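Local coordinates for PaaA (Enterobacter agglomerans, PDB 5FF5), which probably acts as an E1-like, ThiF-family adenylating enzyme in the post-translational Claisen condensation and decarboxylation that lead to the bicyclic core of pantocin A, at residues Q112-A118 with G346-P350; Y126-L130 with V341-Y347; S133-F138 with D224-L230; A152-G157 with Y198-H203; A255-E260 with G271-N276. All blocks are in the same frame, centred on the assembly; numbering follows the deposited sequence.

Overall arrangement
Contact 1 opens first, at the end of helix 107-116, and closes on the loop after helix 326-345. Contact 2 opens next, on helix 123-131, and closes on the end of helix 326-345, sharing Gly-346 and Tyr-347 with contact 1. These two long loops enclose the other three contacts. Contact 3 pairs strand 134-138 with strand 227-229. Within its span lies contact 4, which joins the end of helix 142-153 to the turn before strand 203-207. Contact 5 follows contact 3 and joins the two strands of a hairpin in the same sheet. Contacts 1 and 2 tie helices 107-116 and 123-131 to the C-terminal end of helix 326-345 and the loop after it, beside the sheet.

Contact 1 (Q112-A118 with G346-P350); sequences QFSLIDA and GYDKP
The hydroxyl of Tyr-347 is gripped by two nitrogens. Gln-112 NE2 donates to Tyr-347 OH at 2.8 Å, and Lys-342 NZ supplies the second bond. Gln-112 reaches it with an extended chain, its CG set opposite the backbone N (chi1 172°). The hydroxyl lies close to the amide plane of Gln-112, but the N-H is bent away from a straight line. The other end of this amide, OE1, bonds Ser-325 of the second subunit.

The Tyr-347 ring is sandwiched. Phe-113 CD1 sits over one face, 3.4 Å from Tyr-347 CG and displaced toward the rim, and Tyr-347's neighbour Asp-348 lays its CB on the opposite face. The two aromatic planes are inclined at 52°, so the rings meet obliquely.

At the backbone of Tyr-347, Ala-118 N donates to Tyr-347 O at 2.9 Å, from above the carbonyl plane. Ile-116 CG2 packs against the same oxygen at 3.6 Å. Ile-116 CD1 lies 3.8 Å from Asp-348 OD2, which has a salt bridge to Lys-342. Ala-118 CB lies on the outer side, against the carbonyl oxygens of Tyr-347 and Gly-346.

Helix 107-116 ends just before Asp-117 and helix 326-345 just before Gly-346, both of which have positive phi. This is a meeting of two helix C-terminal ends in the ThiF-family region, at the subunit interface.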
# COMPACT_ATOMS: atom_id res chain seq x y z
N GLN A 112 10.90 3.67 12.46
CA GLN A 112 11.48 3.61 11.13
C GLN A 112 12.36 4.82 10.82
O GLN A 112 13.39 4.66 10.17
CB GLN A 112 10.37 3.48 10.10
CG GLN A 112 10.83 3.59 8.68
CD GLN A 112 9.66 3.48 7.72
OE1 GLN A 112 8.76 2.66 7.91
NE2 GLN A 112 9.66 4.33 6.69
N PHE A 113 11.96 6.01 11.27
CA PHE A 113 12.79 7.21 11.09
C PHE A 113 14.07 7.04 11.90
O PHE A 113 15.17 7.32 11.42
CB PHE A 113 12.09 8.50 11.54
CG PHE A 113 10.75 8.74 10.90
CD1 PHE A 113 10.49 8.33 9.60
CD2 PHE A 113 9.74 9.35 11.61
CE1 PHE A 113 9.26 8.53 9.06
CE2 PHE A 113 8.52 9.54 11.06
CZ PHE A 113 8.28 9.13 9.80
N SER A 114 13.92 6.58 13.14
CA SER A 114 15.05 6.48 14.04
C SER A 114 16.09 5.50 13.52
O SER A 114 17.26 5.56 13.88
CB SER A 114 14.59 6.04 15.43
OG SER A 114 15.69 5.96 16.31
N LEU A 115 15.64 4.61 12.66
CA LEU A 115 16.50 3.59 12.09
C LEU A 115 17.46 4.09 11.02
O LEU A 115 18.62 3.71 11.01
CB LEU A 115 15.62 2.47 11.51
CG LEU A 115 16.23 1.08 11.43
CD1 LEU A 115 16.46 0.58 12.84
CD2 LEU A 115 15.28 0.20 10.64
N ILE A 116 16.98 4.94 10.13
CA ILE A 116 17.85 5.43 9.07
C ILE A 116 18.44 6.77 9.43
O ILE A 116 19.54 7.07 9.04
CB ILE A 116 17.15 5.52 7.73
CG1 ILE A 116 16.51 4.17 7.39
CG2 ILE A 116 18.15 5.90 6.65
CD1 ILE A 116 16.37 3.94 5.90
N ASP A 117 17.66 7.59 10.11
CA ASP A 117 18.16 8.83 10.67
C ASP A 117 19.15 9.61 9.79
O ASP A 117 20.26 9.88 10.22
CB ASP A 117 18.82 8.53 11.99
CG ASP A 117 18.83 9.72 12.89
OD1 ASP A 117 18.77 10.86 12.37
OD2 ASP A 117 18.95 9.52 14.12
N ALA A 118 18.77 9.94 8.56
CA ALA A 118 19.68 10.65 7.65
C ALA A 118 19.98 12.10 8.06
O ALA A 118 21.08 12.59 7.83
CB ALA A 118 19.13 10.62 6.25
N GLY A 346 12.97 14.12 5.76
CA GLY A 346 14.39 13.96 5.52
C GLY A 346 15.07 12.85 6.31
O GLY A 346 16.29 12.86 6.49
N TYR A 347 14.29 11.89 6.80
CA TYR A 347 14.83 10.76 7.57
C TYR A 347 15.59 9.83 6.64
O TYR A 347 16.39 9.06 7.09
CB TYR A 347 13.72 10.00 8.29
CG TYR A 347 13.04 8.95 7.43
CD1 TYR A 347 11.98 9.27 6.60
CD2 TYR A 347 13.47 7.64 7.46
CE1 TYR A 347 11.37 8.31 5.82
CE2 TYR A 347 12.87 6.68 6.68
CZ TYR A 347 11.83 7.01 5.86
OH TYR A 347 11.24 6.01 5.10
N ASP A 348 15.33 9.94 5.35
CA ASP A 348 15.95 9.10 4.31
C ASP A 348 15.82 9.83 2.99
O ASP A 348 14.89 10.59 2.81
CB ASP A 348 15.25 7.73 4.22
CG ASP A 348 15.93 6.76 3.22
OD1 ASP A 348 17.10 6.96 2.83
OD2 ASP A 348 15.23 5.83 2.75
N LYS A 349 16.71 9.57 2.05
CA LYS A 349 16.72 10.30 0.79
C LYS A 349 15.69 9.80 -0.24
O LYS A 349 15.47 8.60 -0.38
CB LYS A 349 18.14 10.30 0.24
CG LYS A 349 19.13 10.90 1.27
CD LYS A 349 18.50 12.14 1.98
CE LYS A 349 19.45 12.94 2.92
NZ LYS A 349 18.77 14.13 3.58
N PRO A 350 15.04 10.72 -0.95
CA PRO A 350 14.03 10.27 -1.91
C PRO A 350 14.59 10.10 -3.30
O PRO A 350 15.28 10.97 -3.81
CB PRO A 350 12.99 11.40 -1.90
CG PRO A 350 13.75 12.62 -1.45
CD PRO A 350 15.11 12.19 -0.91

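Contact 2 (Y126-L130 with V341-Y347); sequences YQERL and VKTITGY
Arg-129 sets CG opposite its carbonyl carbon (chi1 -82°) and runs extended toward the end of helix 326-345, where it meets Thr-345. Thr-345 has OG1 tucked between its backbone N and carbonyl carbon (chi1 72°), which leaves CG2 facing Leu-130. Arg-129 NH1 donates to Thr-345 O at 3.0 Å, with the oxygen at the guanidinium edge and nearly in its plane. The same NH1 has a salt bridge to Asp-119.

Tyr-347 CB stands over the centre of one face of Tyr-126, 3.8 Å from Tyr-126 CD1, in a CH-pi contact. Thr-345 O lies at the edge of that ring. The Tyr-126 hydroxyl bonds Asp-117. Further along the helix, Leu-130 CD2 packs on Thr-345 CG2 and lies 4.0 Å from Ile-344 CG2. The helix segments cross at 102°, with axes 9.1 Å apart.

Thr-345 OG1 donates to Val-341 O at 2.9 Å. Thr-345 N reaches that oxygen from the opposite face. The threonine hydroxyl is thus satisfied within its own helix. The Arg-129 cation is shared between Asp-119 and the C-terminal end of helix 326-345, where it may partly offset the negative end of the helix dipole within a largely apolar, buried contact.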
# COMPACT_ATOMS: atom_id res chain seq x y z
N TYR A 126 11.47 14.21 13.41
CA TYR A 126 10.98 13.90 12.07
C TYR A 126 9.46 13.98 11.99
O TYR A 126 8.92 14.57 11.05
CB TYR A 126 11.45 12.51 11.63
CG TYR A 126 12.93 12.44 11.39
CD1 TYR A 126 13.51 13.19 10.39
CD2 TYR A 126 13.74 11.63 12.16
CE1 TYR A 126 14.87 13.14 10.17
CE2 TYR A 126 15.10 11.57 11.94
CZ TYR A 126 15.66 12.32 10.94
OH TYR A 126 17.02 12.27 10.71
N GLN A 127 8.78 13.42 12.99
CA GLN A 127 7.33 13.41 13.05
C GLN A 127 6.81 14.84 13.21
O GLN A 127 5.75 15.18 12.69
CB GLN A 127 6.84 12.55 14.22
CG GLN A 127 5.35 12.26 14.21
CD GLN A 127 4.95 11.47 12.99
OE1 GLN A 127 5.58 10.47 12.68
NE2 GLN A 127 3.92 11.91 12.29
N GLU A 128 7.55 15.66 13.94
CA GLU A 128 7.22 17.06 14.11
C GLU A 128 7.19 17.76 12.74
O GLU A 128 6.30 18.56 12.46
CB GLU A 128 8.23 17.73 15.03
CG GLU A 128 7.98 17.45 16.48
CD GLU A 128 9.03 18.08 17.37
OE1 GLU A 128 9.90 18.81 16.82
OE2 GLU A 128 8.97 17.86 18.60
N ARG A 129 8.15 17.40 11.90
CA ARG A 129 8.27 17.94 10.56
C ARG A 129 7.06 17.54 9.71
O ARG A 129 6.74 18.19 8.71
CB ARG A 129 9.57 17.46 9.93
CG ARG A 129 10.78 18.27 10.34
CD ARG A 129 12.11 17.68 9.87
NE ARG A 129 13.25 18.33 10.53
CZ ARG A 129 14.52 18.08 10.24
NH1 ARG A 129 14.82 17.20 9.31
NH2 ARG A 129 15.50 18.72 10.85
N LEU A 130 6.38 16.48 10.10
CA LEU A 130 5.18 16.06 9.42
C LEU A 130 3.99 16.84 9.95
O LEU A 130 3.13 17.24 9.19
CB LEU A 130 4.93 14.55 9.56
CG LEU A 130 5.83 13.56 8.82
CD1 LEU A 130 5.41 12.13 9.12
CD2 LEU A 130 5.84 13.84 7.30
N VAL A 341 6.88 11.67 2.35
CA VAL A 341 7.30 11.65 3.74
C VAL A 341 8.81 11.78 3.88
O VAL A 341 9.30 12.57 4.68
CB VAL A 341 6.83 10.39 4.46
CG1 VAL A 341 7.58 10.23 5.77
CG2 VAL A 341 5.34 10.51 4.72
N LYS A 342 9.55 11.02 3.07
CA LYS A 342 11.01 11.15 3.03
C LYS A 342 11.48 12.56 2.68
O LYS A 342 12.46 13.03 3.23
CB LYS A 342 11.61 10.15 2.04
CG LYS A 342 11.56 8.71 2.49
CD LYS A 342 12.56 7.91 1.68
CE LYS A 342 12.12 6.48 1.45
NZ LYS A 342 12.19 5.66 2.71
N THR A 343 10.79 13.22 1.75
CA THR A 343 11.16 14.58 1.35
C THR A 343 10.88 15.59 2.46
O THR A 343 11.76 16.34 2.83
CB THR A 343 10.42 15.03 0.09
OG1 THR A 343 10.63 14.09 -0.96
CG2 THR A 343 10.92 16.41 -0.34
N ILE A 344 9.65 15.61 2.97
CA ILE A 344 9.29 16.52 4.05
C ILE A 344 10.19 16.35 5.28
O ILE A 344 10.70 17.34 5.80
CB ILE A 344 7.84 16.32 4.53
CG1 ILE A 344 6.84 16.67 3.42
CG2 ILE A 344 7.59 17.12 5.79
CD1 ILE A 344 5.37 16.31 3.75
N THR A 345 10.38 15.11 5.73
CA THR A 345 11.05 14.88 7.01
C THR A 345 12.54 14.75 6.84
O THR A 345 13.30 15.14 7.73
CB THR A 345 10.53 13.62 7.74
OG1 THR A 345 10.97 12.43 7.08
CG2 THR A 345 9.02 13.64 7.88
N GLY A 346 12.97 14.12 5.76
CA GLY A 346 14.39 13.96 5.52
C GLY A 346 15.07 12.85 6.31
O GLY A 346 16.29 12.86 6.49
N TYR A 347 14.29 11.89 6.80
CA TYR A 347 14.83 10.76 7.57
C TYR A 347 15.59 9.83 6.64
O TYR A 347 16.39 9.06 7.09
CB TYR A 347 13.72 10.00 8.29
CG TYR A 347 13.04 8.95 7.43
CD1 TYR A 347 11.98 9.27 6.60
CD2 TYR A 347 13.47 7.64 7.46
CE1 TYR A 347 11.37 8.31 5.82
CE2 TYR A 347 12.87 6.68 6.68
CZ TYR A 347 11.83 7.01 5.86
OH TYR A 347 11.24 6.01 5.10

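Contact 3 (S133-F138 with D224-L230); sequences SKVAIF and DSTFIIL
Val-135 and Phe-227 lie side by side and point the same way, with Val-135 CG2 3.8 Å from Phe-227 CB. Val-135 CG1 slants across to Ile-229, 3.8 Å from its CD1. Ile-137 is on this face too. Phe-227, on the same face, packs against Val-340, Thr-343 and Ile-344 of helix 326-345. Ala-136 and Ile-228 occupy the other face. The Phe-138 ring turns its edge to Ile-228, with CE2 4.2 Å from Ile-228 CG2.

The backbones pair in parallel. Ala-136 N donates to Phe-227 O at 3.1 Å. Ile-229 N lies 3.1 Å from Ala-136 O, almost in line with the carbonyl. At the start of the strands Lys-134 O accepts from both Thr-226 N (2.7 Å) and Phe-227 N (3.1 Å). Thr-226 OG1 turns back between its own N and carbonyl carbon (chi1 57°) and accepts from Lys-134 N. The Lys-134 ammonium makes a salt bridge to Asp-224 OD1, although its modelled length is doubtful.

Strand 134-138 also bonds strand 158-162, and strand 227-229 bonds strand 258-263 on its other edge. Such neighbouring parallel strands form the core of a Rossmann-type sheet. A glycine-rich pattern follows strand 134-138, consistent with the nucleotide-binding turn of this fold.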
# COMPACT_ATOMS: atom_id res chain seq x y z
N SER A 133 3.60 20.17 8.46
CA SER A 133 3.37 20.23 7.03
C SER A 133 1.93 20.42 6.64
O SER A 133 1.03 20.06 7.39
CB SER A 133 3.89 18.97 6.37
OG SER A 133 5.29 18.97 6.36
N LYS A 134 1.72 21.00 5.45
CA LYS A 134 0.40 21.19 4.85
C LYS A 134 0.43 20.74 3.41
O LYS A 134 1.13 21.32 2.58
CB LYS A 134 -0.04 22.65 4.91
CG LYS A 134 -0.20 23.22 6.30
CD LYS A 134 -1.04 24.49 6.26
CE LYS A 134 -2.18 24.34 5.28
NZ LYS A 134 -3.06 25.54 5.26
N VAL A 135 -0.35 19.72 3.10
CA VAL A 135 -0.34 19.16 1.76
C VAL A 135 -1.67 19.45 1.12
O VAL A 135 -2.71 19.29 1.75
CB VAL A 135 -0.02 17.63 1.80
CG1 VAL A 135 0.05 17.03 0.43
CG2 VAL A 135 1.29 17.44 2.49
N ALA A 136 -1.62 19.96 -0.11
CA ALA A 136 -2.82 20.26 -0.87
C ALA A 136 -2.95 19.25 -1.98
O ALA A 136 -2.00 18.97 -2.69
CB ALA A 136 -2.77 21.67 -1.43
N ILE A 137 -4.12 18.68 -2.09
CA ILE A 137 -4.37 17.62 -3.06
C ILE A 137 -5.47 18.05 -4.01
O ILE A 137 -6.56 18.42 -3.59
CB ILE A 137 -4.75 16.30 -2.37
CG1 ILE A 137 -3.74 15.98 -1.27
CG2 ILE A 137 -4.75 15.16 -3.35
CD1 ILE A 137 -4.09 14.74 -0.47
N PHE A 138 -5.14 18.05 -5.29
CA PHE A 138 -6.07 18.53 -6.30
C PHE A 138 -6.81 17.38 -6.91
O PHE A 138 -6.32 16.74 -7.82
CB PHE A 138 -5.32 19.36 -7.36
CG PHE A 138 -4.95 20.73 -6.88
CD1 PHE A 138 -5.81 21.80 -7.07
CD2 PHE A 138 -3.77 20.95 -6.18
CE1 PHE A 138 -5.50 23.05 -6.61
CE2 PHE A 138 -3.46 22.19 -5.71
CZ PHE A 138 -4.32 23.24 -5.93
N ASP A 224 -1.17 28.45 2.09
CA ASP A 224 0.13 28.27 2.72
C ASP A 224 0.54 26.81 2.77
O ASP A 224 1.20 26.39 3.71
CB ASP A 224 0.15 28.85 4.15
CG ASP A 224 -0.90 28.23 5.07
OD1 ASP A 224 -1.68 27.37 4.62
OD2 ASP A 224 -0.94 28.63 6.26
N SER A 225 0.17 26.05 1.74
CA SER A 225 0.62 24.68 1.60
C SER A 225 2.13 24.62 1.60
O SER A 225 2.82 25.57 1.19
CB SER A 225 0.09 24.04 0.31
OG SER A 225 -1.32 24.02 0.27
N THR A 226 2.64 23.49 2.07
CA THR A 226 4.05 23.24 2.14
C THR A 226 4.47 22.15 1.14
O THR A 226 5.64 21.95 0.88
CB THR A 226 4.40 22.90 3.56
OG1 THR A 226 3.62 21.77 3.97
CG2 THR A 226 4.04 24.08 4.45
N PHE A 227 3.48 21.47 0.56
CA PHE A 227 3.71 20.41 -0.42
C PHE A 227 2.47 20.27 -1.31
O PHE A 227 1.37 20.51 -0.85
CB PHE A 227 3.98 19.07 0.28
CG PHE A 227 4.94 18.18 -0.45
CD1 PHE A 227 6.23 18.00 0.02
CD2 PHE A 227 4.56 17.51 -1.60
CE1 PHE A 227 7.11 17.18 -0.66
CE2 PHE A 227 5.44 16.71 -2.29
CZ PHE A 227 6.72 16.54 -1.82
N ILE A 228 2.65 19.89 -2.57
CA ILE A 228 1.50 19.74 -3.47
C ILE A 228 1.53 18.40 -4.21
O ILE A 228 2.57 17.97 -4.73
CB ILE A 228 1.43 20.89 -4.53
CG1 ILE A 228 1.11 22.23 -3.87
CG2 ILE A 228 0.40 20.58 -5.60
CD1 ILE A 228 1.13 23.36 -4.79
N ILE A 229 0.36 17.76 -4.28
CA ILE A 229 0.17 16.52 -5.02
C ILE A 229 -0.87 16.79 -6.09
O ILE A 229 -1.95 17.28 -5.76
CB ILE A 229 -0.33 15.37 -4.10
CG1 ILE A 229 0.61 15.16 -2.91
CG2 ILE A 229 -0.54 14.08 -4.91
CD1 ILE A 229 0.19 14.04 -1.96
N LEU A 230 -0.56 16.47 -7.34
CA LEU A 230 -1.51 16.64 -8.45
C LEU A 230 -1.22 15.60 -9.50
O LEU A 230 -0.20 14.93 -9.44
CB LEU A 230 -1.45 18.04 -9.08
CG LEU A 230 -0.16 18.62 -9.67
CD1 LEU A 230 0.85 18.78 -8.58
CD2 LEU A 230 0.42 17.81 -10.85

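Contact 4 (A152-G157 with Y198-H203); sequences AMSGIG and YNENVH
Asn-199 and Ala-152 form the tight part of this contact, and His-203 with Gly-157 the looser, more exposed end. Asn-199 ND2 donates to Ala-152 O at 2.6 Å. Asn-199 places CG trans to its own N (chi1 -169°), which sends the amide toward helix 142-153, and the oxygen of Ala-152 lies near the amide plane. Ala-152 O also accepts from Gly-155 N at 3.1 Å, and the two donors come from opposite faces of the carbonyl. That second bond belongs to the Schellman motif that ends the helix at Gly-155, where phi is positive. ND2 has another partner in Tyr-106. The other end of the amide closes an Asx turn: Asn-201 N donates to Asn-199 OD1 at 3.0 Å, inside a type I turn from Asn-199 to Val-202.

Val-202 fills the space beside the asparagine. Its CG2 lies 3.5 Å from Ile-156 O and also reaches Ala-152, while CG1 meets Ile-156 CG2 at 4.0 Å. Selenomethionine Met-153 is bent at its last torsion, and CE approaches Tyr-198 CD2 obliquely, at 4.2 Å. The hydroxyl of Tyr-198 bonds Val-176 O of the second subunit.

Toward solvent the grip thins to one backbone bond, from His-203 N to Gly-157 O at 3.3 Å. His-203 is exposed to solvent.

The contact joins the end of helix 142-153 to the turn between helix 187-198 and strand 203-207. His-203 and Gly-157 stand where strand 203-207 begins to run alongside strand 158-162, and helix 100-105 packs against Asn-199 and Asn-201.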
# COMPACT_ATOMS: atom_id res chain seq x y z
N ALA A 152 -2.91 11.13 6.01
CA ALA A 152 -3.57 11.39 7.28
C ALA A 152 -3.09 10.40 8.34
O ALA A 152 -2.76 10.78 9.47
CB ALA A 152 -5.08 11.33 7.12
N MSE A 153 -3.03 9.12 7.96
CA MSE A 153 -2.57 8.08 8.87
C MSE A 153 -1.14 8.36 9.36
O MSE A 153 -0.79 8.09 10.51
CB MSE A 153 -2.64 6.70 8.20
CG MSE A 153 -4.04 6.27 7.82
SE MSE A 153 -4.12 4.56 6.84
CE MSE A 153 -4.68 3.40 8.31
N SER A 154 -0.33 8.93 8.47
CA SER A 154 1.08 9.10 8.74
C SER A 154 1.33 10.32 9.63
O SER A 154 2.48 10.60 10.02
CB SER A 154 1.82 9.23 7.43
OG SER A 154 1.66 8.02 6.71
N GLY A 155 0.26 11.04 9.96
CA GLY A 155 0.39 12.17 10.84
C GLY A 155 0.69 13.47 10.13
O GLY A 155 1.29 14.35 10.74
N ILE A 156 0.34 13.60 8.86
CA ILE A 156 0.45 14.88 8.14
C ILE A 156 -0.27 15.96 8.93
O ILE A 156 -1.29 15.71 9.56
CB ILE A 156 -0.17 14.83 6.72
CG1 ILE A 156 0.57 15.77 5.78
CG2 ILE A 156 -1.65 15.14 6.75
CD1 ILE A 156 1.91 15.23 5.34
N GLY A 157 0.29 17.16 8.95
CA GLY A 157 -0.30 18.21 9.75
C GLY A 157 -1.69 18.65 9.30
O GLY A 157 -2.64 18.62 10.08
N TYR A 198 -10.25 8.32 11.13
CA TYR A 198 -8.95 7.67 11.15
C TYR A 198 -7.95 8.40 12.04
O TYR A 198 -7.31 7.78 12.89
CB TYR A 198 -8.40 7.56 9.73
CG TYR A 198 -8.92 6.35 9.01
CD1 TYR A 198 -9.99 6.45 8.13
CD2 TYR A 198 -8.38 5.10 9.25
CE1 TYR A 198 -10.48 5.33 7.48
CE2 TYR A 198 -8.87 3.98 8.61
CZ TYR A 198 -9.92 4.10 7.73
OH TYR A 198 -10.38 2.97 7.09
N ASN A 199 -7.80 9.70 11.84
CA ASN A 199 -6.83 10.48 12.58
C ASN A 199 -7.40 11.85 12.91
O ASN A 199 -7.48 12.72 12.06
CB ASN A 199 -5.53 10.62 11.79
CG ASN A 199 -4.40 11.19 12.61
OD1 ASN A 199 -4.61 11.69 13.72
ND2 ASN A 199 -3.19 11.16 12.05
N GLU A 200 -7.78 12.02 14.16
CA GLU A 200 -8.47 13.20 14.66
C GLU A 200 -7.50 14.38 14.82
O GLU A 200 -7.90 15.48 15.12
CB GLU A 200 -9.09 12.82 16.00
CG GLU A 200 -9.85 13.86 16.78
CD GLU A 200 -10.41 13.27 18.09
OE1 GLU A 200 -10.68 12.04 18.14
OE2 GLU A 200 -10.54 14.02 19.09
N ASN A 201 -6.21 14.12 14.62
CA ASN A 201 -5.20 15.17 14.78
C ASN A 201 -4.89 15.93 13.51
O ASN A 201 -4.18 16.93 13.53
CB ASN A 201 -3.91 14.56 15.32
CG ASN A 201 -4.15 13.73 16.53
OD1 ASN A 201 -3.48 12.72 16.75
ND2 ASN A 201 -5.12 14.12 17.33
N VAL A 202 -5.41 15.43 12.40
CA VAL A 202 -5.25 16.09 11.11
C VAL A 202 -6.31 17.17 10.89
O VAL A 202 -7.50 16.91 11.06
CB VAL A 202 -5.32 15.07 9.99
CG1 VAL A 202 -5.16 15.76 8.63
CG2 VAL A 202 -4.26 14.05 10.19
N HIS A 203 -5.89 18.38 10.51
CA HIS A 203 -6.85 19.44 10.17
C HIS A 203 -7.20 19.34 8.71
O HIS A 203 -6.32 19.31 7.86
CB HIS A 203 -6.27 20.84 10.44
CG HIS A 203 -5.74 21.02 11.83
ND1 HIS A 203 -4.40 21.17 12.11
CD2 HIS A 203 -6.37 21.04 13.03
CE1 HIS A 203 -4.23 21.29 13.41
NE2 HIS A 203 -5.41 21.21 13.99

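Contact 5 (A255-E260 with G271-N276); sequences AIPVIE and GPIYLN
This contact is part of a beta hairpin, the antiparallel pair of strands 258-263 and 267-274. Val-258 and Tyr-274 form a hydrogen-bonded pair: Val-258 N donates to Tyr-274 O at 3.2 Å, and Tyr-274 N to Val-258 O at 2.8 Å. Ile-259 and Ile-273 are the next, non-hydrogen-bonded pair. Their side chains share a face and cross at a slant, CG1 to CG1, 3.7 Å apart.

The register then slips by one residue, and Glu-260 comes to face Gly-271. Pro-272 has no N-H to give, and the bond to Glu-260 O comes instead from Gly-271 N at 2.7 Å, from above the carbonyl plane. Glu-260 N returns a weak bond to Pro-272 O. The peptide between Gly-271 and Pro-272 is cis.

With chi1 at -47°, the Glu-260 chain runs along the edge of the Tyr-274 ring, where CG lies in the ring plane. Its carboxylate is turned 71° to that ring. Glu-260 OE2 lies 3.6 Å from Tyr-274 OH. Glu-260 OE1 lies 3.4 Å from Pro-272 CD.

Beyond the strands, Asn-276 ND2 donates to Ile-256 O, tilted from the carbonyl plane. Its amide also crosses Val-258, with ND2 4.0 Å from Val-258 CG2.

Strand 258-263 is bonded on its far edge to Ile-228 of the parallel strand 227-229, so the hairpin turns the parallel part of the sheet into its antiparallel part. Helix 243-254 packs against Val-258, Glu-260 and Asn-276. Helix 326-345 lies against the face that carries Ile-259 and Ile-273.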
# COMPACT_ATOMS: atom_id res chain seq x y z
N ALA A 255 8.29 28.30 -3.62
CA ALA A 255 9.16 27.21 -3.14
C ALA A 255 8.36 26.09 -2.49
O ALA A 255 8.56 25.78 -1.31
CB ALA A 255 10.19 27.74 -2.16
N ILE A 256 7.47 25.48 -3.25
CA ILE A 256 6.65 24.41 -2.75
C ILE A 256 6.89 23.13 -3.55
O ILE A 256 6.78 23.13 -4.77
CB ILE A 256 5.16 24.76 -2.81
CG1 ILE A 256 4.89 26.08 -2.09
CG2 ILE A 256 4.33 23.65 -2.19
CD1 ILE A 256 3.49 26.66 -2.41
N PRO A 257 7.24 22.03 -2.86
CA PRO A 257 7.38 20.76 -3.55
C PRO A 257 6.08 20.29 -4.21
O PRO A 257 4.99 20.38 -3.65
CB PRO A 257 7.81 19.80 -2.43
CG PRO A 257 8.39 20.67 -1.39
CD PRO A 257 7.59 21.92 -1.43
N VAL A 258 6.21 19.78 -5.42
CA VAL A 258 5.11 19.25 -6.18
C VAL A 258 5.49 17.84 -6.66
O VAL A 258 6.57 17.63 -7.21
CB VAL A 258 4.78 20.17 -7.39
CG1 VAL A 258 3.67 19.61 -8.24
CG2 VAL A 258 4.46 21.57 -6.93
N ILE A 259 4.61 16.87 -6.46
CA ILE A 259 4.87 15.54 -6.97
C ILE A 259 3.79 15.18 -7.97
O ILE A 259 2.62 15.40 -7.72
CB ILE A 259 4.91 14.47 -5.85
CG1 ILE A 259 5.46 13.15 -6.41
CG2 ILE A 259 3.53 14.27 -5.25
CD1 ILE A 259 5.59 12.05 -5.40
N GLU A 260 4.20 14.62 -9.10
CA GLU A 260 3.27 14.23 -10.15
C GLU A 260 3.06 12.74 -10.06
O GLU A 260 3.78 12.04 -9.35
CB GLU A 260 3.79 14.56 -11.54
CG GLU A 260 4.34 15.95 -11.71
CD GLU A 260 4.71 16.22 -13.15
OE1 GLU A 260 5.19 15.29 -13.83
OE2 GLU A 260 4.53 17.37 -13.60
N GLY A 271 5.95 10.56 -9.85
CA GLY A 271 6.96 11.60 -9.90
C GLY A 271 7.05 12.12 -11.31
O GLY A 271 6.31 11.68 -12.19
N PRO A 272 7.99 13.04 -11.53
CA PRO A 272 9.04 13.44 -10.59
C PRO A 272 8.57 14.33 -9.46
O PRO A 272 7.49 14.91 -9.53
CB PRO A 272 10.02 14.20 -11.48
CG PRO A 272 9.16 14.79 -12.54
CD PRO A 272 8.08 13.78 -12.80
N ILE A 273 9.39 14.43 -8.41
CA ILE A 273 9.20 15.45 -7.38
C ILE A 273 9.98 16.68 -7.77
O ILE A 273 11.15 16.58 -8.14
CB ILE A 273 9.70 15.01 -6.02
CG1 ILE A 273 8.97 13.75 -5.55
CG2 ILE A 273 9.56 16.15 -5.01
CD1 ILE A 273 9.67 13.06 -4.38
N TYR A 274 9.35 17.85 -7.65
CA TYR A 274 10.03 19.13 -7.89
C TYR A 274 10.26 19.85 -6.57
O TYR A 274 9.33 20.23 -5.88
CB TYR A 274 9.21 20.01 -8.82
CG TYR A 274 8.93 19.45 -10.20
CD1 TYR A 274 9.77 19.72 -11.27
CD2 TYR A 274 7.81 18.68 -10.42
CE1 TYR A 274 9.50 19.22 -12.52
CE2 TYR A 274 7.52 18.18 -11.67
CZ TYR A 274 8.37 18.45 -12.73
OH TYR A 274 8.08 17.94 -13.98
N LEU A 275 11.51 20.01 -6.18
CA LEU A 275 11.77 20.61 -4.89
C LEU A 275 11.47 22.09 -4.88
O LEU A 275 11.07 22.64 -3.85
CB LEU A 275 13.22 20.35 -4.49
CG LEU A 275 13.46 19.03 -3.76
CD1 LEU A 275 12.30 18.04 -3.91
CD2 LEU A 275 14.79 18.43 -4.23
N ASN A 276 11.66 22.74 -6.03
CA ASN A 276 11.41 24.17 -6.17
C ASN A 276 12.19 24.96 -5.14
O ASN A 276 11.67 25.90 -4.54
CB ASN A 276 9.91 24.45 -6.03
CG ASN A 276 9.13 23.97 -7.20
OD1 ASN A 276 9.68 23.78 -8.27
ND2 ASN A 276 7.87 23.65 -6.98